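N-alpha-acetyltransferase 38, NatC auxiliary subunit (Saccharomyces cerevisiae, PDB 6YGA) serves as the small auxiliary subunit of the NatC complex, which acetylates the N-termini of nascent proteins that begin with methionine followed by a hydrophobic or amphipathic residue. Local coordinates at residues C[3-6]-C[7-10]. Numbering follows the deposited sequence.
Sequences ILKL and SDFI
Asp8 folds its carboxylate back over the start of the turn, where OD2 accepts a hydrogen bond from the backbone N of Lys5 at 2.8 Å. The N-H meets OD2 nearly along the C-O bond direction, but the bond is bent at the hydrogen (138°). With CG beside its own backbone N (chi1 -54°), the short side chain reaches a peptide N-H three residues earlier, resembling the reciprocal half of a capping box. Asp8 N donates to Lys5 O at 3.2 Å from above the carbonyl plane, so one residue holds both the N-H and the C=O of the Lys5 backbone. Phe9 N to Leu6 O, 2.9 Å, is the next i to i+3 bond round this helix-like turn, which precedes strand 13-18 of the Sm-like fold, where Sm proteins carry a short N-terminal helix. Apolar, branched Leu4 sets CD2 in van der Waals contact with Asp8 OD2 and packs on Leu27 of the N-alpha-acetyltransferase 35 chain. Its CD1 lies 3.9 Å from CE1 at the edge of the Phe9 ring, the side chains crossing at about a right angle. That flat ring also packs edge-to-face with Phe28 of the same neighbouring chain. Lys5 touches Asp8 OD2 through CB, while its bent chain carries the amino group off to the exposed side.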
loop_
_atom_site.group_PDB
_atom_site.type_symbol
_atom_site.label_atom_id
_atom_site.label_comp_id
_atom_site.label_asym_id
_atom_site.label_seq_id
_atom_site.Cartn_x
_atom_site.Cartn_y
_atom_site.Cartn_z
ATOM N N ILE C 3 -6.379 -42.458 -34.069
ATOM C CA ILE C 3 -5.539 -42.473 -32.878
ATOM C C ILE C 3 -5.676 -41.130 -32.161
ATOM O O ILE C 3 -5.976 -40.112 -32.788
ATOM C CB ILE C 3 -4.067 -42.785 -33.228
ATOM C CG1 ILE C 3 -3.973 -43.582 -34.539
ATOM C CG2 ILE C 3 -3.404 -43.538 -32.079
ATOM C CD1 ILE C 3 -2.543 -43.864 -35.033
ATOM N N LEU C 4 -5.454 -41.121 -30.847
ATOM C CA LEU C 4 -5.729 -39.940 -30.042
ATOM C C LEU C 4 -4.533 -39.557 -29.183
ATOM O O LEU C 4 -3.640 -40.362 -28.908
ATOM C CB LEU C 4 -6.959 -40.142 -29.147
ATOM C CG LEU C 4 -8.273 -39.694 -29.786
ATOM C CD1 LEU C 4 -9.385 -39.655 -28.752
ATOM C CD2 LEU C 4 -8.103 -38.336 -30.455
ATOM N N LYS C 5 -4.541 -38.293 -28.763
ATOM C CA LYS C 5 -3.541 -37.734 -27.869
ATOM C C LYS C 5 -4.238 -36.804 -26.888
ATOM O O LYS C 5 -5.339 -36.312 -27.147
ATOM C CB LYS C 5 -2.458 -36.971 -28.640
ATOM C CG LYS C 5 -1.470 -37.848 -29.387
ATOM C CD LYS C 5 -0.569 -38.600 -28.419
ATOM C CE LYS C 5 0.616 -39.231 -29.134
ATOM N NZ LYS C 5 1.545 -38.208 -29.689
ATOM N N LEU C 6 -3.582 -36.564 -25.751
ATOM C CA LEU C 6 -4.109 -35.601 -24.788
ATOM C C LEU C 6 -4.164 -34.194 -25.371
ATOM O O LEU C 6 -5.034 -33.401 -24.996
ATOM C CB LEU C 6 -3.259 -35.615 -23.520
ATOM C CG LEU C 6 -3.322 -36.879 -22.667
ATOM C CD1 LEU C 6 -2.173 -36.890 -21.680
ATOM C CD2 LEU C 6 -4.655 -36.956 -21.939
ATOM N N SER C 7 -3.250 -33.872 -26.293
ATOM C CA SER C 7 -3.245 -32.559 -26.928
ATOM C C SER C 7 -4.564 -32.261 -27.627
ATOM O O SER C 7 -4.972 -31.099 -27.714
ATOM C CB SER C 7 -2.093 -32.468 -27.928
ATOM O OG SER C 7 -2.029 -31.186 -28.525
ATOM N N ASP C 8 -5.245 -33.294 -28.130
ATOM C CA ASP C 8 -6.532 -33.080 -28.784
ATOM C C ASP C 8 -7.591 -32.618 -27.794
ATOM O O ASP C 8 -8.559 -31.955 -28.184
ATOM C CB ASP C 8 -6.990 -34.366 -29.476
ATOM C CG ASP C 8 -5.955 -34.915 -30.439
ATOM O OD1 ASP C 8 -5.602 -34.209 -31.407
ATOM O OD2 ASP C 8 -5.493 -36.057 -30.230
ATOM N N PHE C 9 -7.422 -32.950 -26.512
ATOM C CA PHE C 9 -8.476 -32.724 -25.529
ATOM C C PHE C 9 -8.463 -31.313 -24.953
ATOM O O PHE C 9 -9.527 -30.793 -24.596
ATOM C CB PHE C 9 -8.356 -33.740 -24.393
ATOM C CG PHE C 9 -9.076 -35.029 -24.653
ATOM C CD1 PHE C 9 -8.611 -35.924 -25.601
ATOM C CD2 PHE C 9 -10.216 -35.349 -23.937
ATOM C CE1 PHE C 9 -9.277 -37.116 -25.834
ATOM C CE2 PHE C 9 -10.886 -36.537 -24.161
ATOM C CZ PHE C 9 -10.416 -37.423 -25.111
ATOM N N ILE C 10 -7.288 -30.688 -24.836
ATOM C CA ILE C 10 -7.203 -29.394 -24.171
ATOM C C ILE C 10 -8.047 -28.366 -24.914
ATOM O O ILE C 10 -8.154 -28.386 -26.147
ATOM C CB ILE C 10 -5.739 -28.940 -24.050
ATOM C CG1 ILE C 10 -5.089 -28.846 -25.432
ATOM C CG2 ILE C 10 -4.961 -29.888 -23.138
ATOM C CD1 ILE C 10 -3.614 -28.516 -25.401
#